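PDB 5I7I: TRAP solute Binding Protein from Uncultured marine bacterium, which probably captures aromatic acids such as 3-hydroxybenzoate outside the cytoplasmic membrane and delivers them to a TRAP transporter for uptake. Local coordinates for residues 142-154 / 197-209. Sequence-based numbering, arbitrary orientation.
Sequences FCHAPGKIHTKEK and LSKGVIDGMVVPW. With 3HB (3-hydroxybenzoic acid), chain C.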
# COMPACT_ATOMS: atom_id res chain seq x y z
N PHE A 142 -5.74 0.33 4.63
CA PHE A 142 -5.76 -0.99 4.03
C PHE A 142 -4.46 -1.18 3.27
O PHE A 142 -3.53 -0.37 3.39
CB PHE A 142 -7.03 -1.20 3.21
CG PHE A 142 -7.28 -0.20 2.11
CD1 PHE A 142 -8.01 0.96 2.36
CD2 PHE A 142 -6.83 -0.43 0.82
CE1 PHE A 142 -8.30 1.84 1.34
CE2 PHE A 142 -7.13 0.45 -0.20
CZ PHE A 142 -7.85 1.59 0.08
N CYS A 143 -4.35 -2.26 2.49
CA CYS A 143 -3.08 -2.56 1.86
C CYS A 143 -3.32 -3.39 0.62
O CYS A 143 -4.42 -3.90 0.39
CB CYS A 143 -2.14 -3.29 2.83
SG CYS A 143 -2.76 -4.88 3.41
N HIS A 144 -2.26 -3.57 -0.16
CA HIS A 144 -2.31 -4.39 -1.35
C HIS A 144 -2.03 -5.86 -1.01
O HIS A 144 -1.52 -6.21 0.06
CB HIS A 144 -1.38 -3.85 -2.45
CG HIS A 144 0.07 -3.67 -2.08
ND1 HIS A 144 0.95 -4.73 -1.96
CD2 HIS A 144 0.82 -2.55 -1.94
CE1 HIS A 144 2.17 -4.26 -1.72
NE2 HIS A 144 2.12 -2.94 -1.72
N ALA A 145 -2.40 -6.74 -1.92
CA ALA A 145 -1.97 -8.13 -1.80
C ALA A 145 -0.45 -8.18 -1.80
O ALA A 145 0.20 -7.27 -2.31
CB ALA A 145 -2.53 -8.94 -2.96
N PRO A 146 0.16 -9.20 -1.22
CA PRO A 146 1.62 -9.19 -1.08
C PRO A 146 2.34 -8.85 -2.37
O PRO A 146 2.02 -9.33 -3.46
CB PRO A 146 1.95 -10.59 -0.60
CG PRO A 146 0.73 -10.99 0.18
CD PRO A 146 -0.43 -10.40 -0.59
N GLY A 147 3.33 -7.98 -2.25
CA GLY A 147 4.13 -7.61 -3.40
C GLY A 147 4.98 -8.73 -3.95
O GLY A 147 5.28 -9.72 -3.28
N LYS A 148 5.35 -8.56 -5.23
CA LYS A 148 6.18 -9.49 -5.96
C LYS A 148 7.45 -8.77 -6.41
O LYS A 148 7.54 -7.53 -6.39
CB LYS A 148 5.41 -10.08 -7.15
CG LYS A 148 4.28 -11.05 -6.77
CD LYS A 148 2.94 -10.38 -6.41
CE LYS A 148 1.94 -11.39 -5.90
NZ LYS A 148 0.69 -10.75 -5.40
N ILE A 149 8.43 -9.56 -6.84
CA ILE A 149 9.74 -9.09 -7.28
C ILE A 149 9.77 -9.12 -8.80
O ILE A 149 9.52 -10.16 -9.41
CB ILE A 149 10.86 -9.98 -6.70
CG1 ILE A 149 10.86 -9.92 -5.18
CG2 ILE A 149 12.21 -9.58 -7.24
CD1 ILE A 149 11.67 -11.01 -4.51
N HIS A 150 10.15 -8.00 -9.40
CA HIS A 150 10.14 -7.86 -10.85
C HIS A 150 11.50 -7.39 -11.33
O HIS A 150 12.08 -6.45 -10.78
CB HIS A 150 9.06 -6.86 -11.25
CG HIS A 150 7.76 -7.13 -10.58
ND1 HIS A 150 6.87 -8.08 -11.03
CD2 HIS A 150 7.21 -6.60 -9.47
CE1 HIS A 150 5.83 -8.12 -10.23
NE2 HIS A 150 6.02 -7.24 -9.26
N THR A 151 12.00 -8.07 -12.35
CA THR A 151 13.25 -7.72 -13.00
C THR A 151 13.04 -7.77 -14.51
O THR A 151 12.09 -8.36 -15.02
CB THR A 151 14.34 -8.69 -12.59
OG1 THR A 151 13.86 -10.01 -12.79
CG2 THR A 151 14.66 -8.50 -11.12
N LYS A 152 13.96 -7.14 -15.24
CA LYS A 152 13.81 -7.07 -16.69
C LYS A 152 13.79 -8.47 -17.30
O LYS A 152 12.90 -8.80 -18.10
CB LYS A 152 14.91 -6.19 -17.29
CG LYS A 152 14.75 -4.70 -16.93
CD LYS A 152 15.78 -3.85 -17.63
CE LYS A 152 15.55 -2.39 -17.34
NZ LYS A 152 16.41 -1.55 -18.22
N GLU A 153 14.76 -9.31 -16.94
CA GLU A 153 14.87 -10.64 -17.54
C GLU A 153 15.39 -11.71 -16.59
O GLU A 153 15.13 -12.90 -16.80
CB GLU A 153 15.76 -10.59 -18.78
CG GLU A 153 17.18 -10.08 -18.51
CD GLU A 153 18.01 -9.94 -19.77
OE1 GLU A 153 17.52 -10.32 -20.86
OE2 GLU A 153 19.16 -9.44 -19.68
N LYS A 154 16.14 -11.33 -15.55
CA LYS A 154 16.83 -12.31 -14.72
C LYS A 154 15.84 -12.92 -13.73
O LYS A 154 15.20 -12.21 -12.95
CB LYS A 154 17.97 -11.64 -13.97
CG LYS A 154 18.76 -12.58 -13.08
CD LYS A 154 19.86 -11.82 -12.35
CE LYS A 154 20.69 -12.74 -11.49
NZ LYS A 154 21.59 -11.90 -10.63
N LEU A 197 13.39 2.44 -14.99
CA LEU A 197 13.75 1.21 -15.70
C LEU A 197 14.28 1.51 -17.11
O LEU A 197 15.31 0.98 -17.52
CB LEU A 197 12.54 0.30 -15.82
CG LEU A 197 12.07 -0.45 -14.59
CD1 LEU A 197 10.66 -0.96 -14.80
CD2 LEU A 197 13.04 -1.60 -14.27
N SER A 198 13.53 2.31 -17.89
CA SER A 198 13.87 2.51 -19.30
C SER A 198 15.18 3.27 -19.44
O SER A 198 15.87 3.11 -20.46
CB SER A 198 12.74 3.28 -20.01
OG SER A 198 11.63 2.44 -20.29
N LYS A 199 15.54 4.07 -18.44
CA LYS A 199 16.78 4.84 -18.44
C LYS A 199 17.91 4.10 -17.75
O LYS A 199 19.02 4.63 -17.65
CB LYS A 199 16.57 6.20 -17.76
CG LYS A 199 15.60 7.11 -18.50
CD LYS A 199 16.21 8.47 -18.83
CE LYS A 199 15.16 9.55 -18.95
NZ LYS A 199 14.63 9.93 -17.61
N GLY A 200 17.65 2.88 -17.26
CA GLY A 200 18.67 2.10 -16.60
C GLY A 200 19.06 2.54 -15.21
O GLY A 200 20.15 2.17 -14.76
N VAL A 201 18.22 3.31 -14.50
CA VAL A 201 18.52 3.72 -13.13
C VAL A 201 18.22 2.61 -12.12
O VAL A 201 18.79 2.58 -11.02
CB VAL A 201 17.72 5.00 -12.75
CG1 VAL A 201 17.48 5.12 -11.23
CG2 VAL A 201 18.45 6.24 -13.20
N ILE A 202 17.26 1.74 -12.42
CA ILE A 202 16.97 0.57 -11.59
C ILE A 202 16.93 -0.63 -12.51
O ILE A 202 16.68 -0.52 -13.72
CB ILE A 202 15.65 0.67 -10.76
CG1 ILE A 202 14.49 1.06 -11.68
CG2 ILE A 202 15.80 1.64 -9.60
CD1 ILE A 202 13.13 1.16 -10.98
N ASP A 203 17.18 -1.79 -11.92
CA ASP A 203 17.09 -3.06 -12.63
C ASP A 203 15.76 -3.77 -12.39
O ASP A 203 15.47 -4.78 -13.05
CB ASP A 203 18.25 -3.96 -12.16
CG ASP A 203 19.63 -3.29 -12.34
OD1 ASP A 203 19.95 -2.89 -13.48
OD2 ASP A 203 20.39 -3.15 -11.36
N GLY A 204 14.96 -3.30 -11.45
CA GLY A 204 13.73 -3.96 -11.11
C GLY A 204 13.10 -3.27 -9.93
O GLY A 204 13.54 -2.19 -9.52
N MET A 205 12.07 -3.90 -9.39
CA MET A 205 11.27 -3.27 -8.35
C MET A 205 10.44 -4.32 -7.66
O MET A 205 10.21 -5.42 -8.18
CB MET A 205 10.33 -2.19 -8.90
CG MET A 205 9.19 -2.71 -9.77
SD MET A 205 9.70 -3.12 -11.43
CE MET A 205 8.09 -3.52 -12.11
N VAL A 206 9.92 -3.94 -6.50
CA VAL A 206 8.80 -4.64 -5.89
C VAL A 206 7.54 -3.81 -6.04
O VAL A 206 7.56 -2.58 -5.85
CB VAL A 206 9.05 -5.07 -4.43
CG1 VAL A 206 10.09 -6.14 -4.37
CG2 VAL A 206 9.39 -3.89 -3.57
N VAL A 207 6.47 -4.48 -6.45
CA VAL A 207 5.09 -3.99 -6.46
C VAL A 207 4.20 -5.21 -6.51
O VAL A 207 4.61 -6.27 -7.00
CB VAL A 207 4.74 -3.13 -7.70
CG1 VAL A 207 5.14 -1.68 -7.51
CG2 VAL A 207 5.37 -3.68 -8.97
N PRO A 208 2.95 -5.11 -6.08
CA PRO A 208 1.97 -6.14 -6.42
C PRO A 208 1.66 -6.07 -7.91
O PRO A 208 2.02 -5.13 -8.60
CB PRO A 208 0.76 -5.76 -5.57
CG PRO A 208 0.84 -4.26 -5.52
CD PRO A 208 2.31 -3.91 -5.49
N TRP A 209 0.97 -7.09 -8.41
CA TRP A 209 0.61 -7.08 -9.82
C TRP A 209 -0.29 -5.90 -10.16
O TRP A 209 -0.20 -5.36 -11.26
CB TRP A 209 -0.13 -8.36 -10.19
CG TRP A 209 0.59 -9.65 -10.09
CD1 TRP A 209 0.30 -10.68 -9.24
CD2 TRP A 209 1.66 -10.11 -10.92
NE1 TRP A 209 1.13 -11.74 -9.47
CE2 TRP A 209 1.97 -11.42 -10.51
CE3 TRP A 209 2.37 -9.56 -11.99
CZ2 TRP A 209 2.96 -12.18 -11.11
CZ3 TRP A 209 3.34 -10.31 -12.59
CH2 TRP A 209 3.63 -11.61 -12.15
C1' 3HB C . 3.71 1.31 -4.66
O1' 3HB C . 4.43 0.28 -4.61
O2' 3HB C . 4.22 2.45 -4.48
C1 3HB C . 2.23 1.21 -4.99
C2 3HB C . 1.63 -0.04 -5.04
C3 3HB C . 0.29 -0.16 -5.35
C4 3HB C . -0.44 0.96 -5.64
C5 3HB C . 0.15 2.22 -5.60
C6 3HB C . 1.49 2.35 -5.28
O3 3HB C . -0.28 -1.40 -5.39
O HOH W 1 16.90 -6.19 -14.62
O HOH W 2 18.14 -1.24 -16.20
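The imidazole of His150 turns back on the strand that pairs with its own: NE2 donates to Val207 O at 2.8 Å, with the acceptor in the ring plane. Val207 O also accepts from Lys148 N at 3.0 Å, and the two donors arrive from opposite faces of the carbonyl plane, so the carbonyl oxygen is gripped by a main-chain and a side-chain donor. Strands 148-151 and 204-207 are antiparallel neighbours, their axes at 157°, within the mixed sheet of one lobe of this two-lobed family 7 solute-binding protein. Lys148–Val207 and His150–Met205 form the hydrogen-bonded pairs, whereas Ile149 and Val206 put their side chains on the other face and run alongside each other. At Gly204 a CB would collide with His150 O.

His150 is held from several sides. Its CG lies beside the backbone N and anti to the carbonyl carbon (chi1 -48°), which carries the ring along the strand until its NE2 edge meets Val207, with His150 CD2 3.5 Å from Val207 CG2; the ring edge also meets the face of Trp209 with planes at 66°, and ND1 is hydrogen-bonded to His224. The five-membered ring of Trp209 also receives Lys148 CD over its face, while Lys148 NZ donates a hydrogen bond to Pro146 O and salt-bridges Glu278.

At the pocket end of the pair, where strand 204-207 runs out and strand 148-151 has yet to begin, Pro208 CG sits over the His144 ring, 3.7 Å from its centroid, a CH-pi contact. His144 ND1 donates to Ala145 O in the ring plane. Replacing His144 by an alanine takes away the ring, which is likely to leave a gap beside Pro208 CG and Ala145 O without this donor, unsettling a pocket wall. That wall meets the ligand directly: Pro208 CG approaches the phenol oxygen O3 of 3-hydroxybenzoate to 3.1 Å.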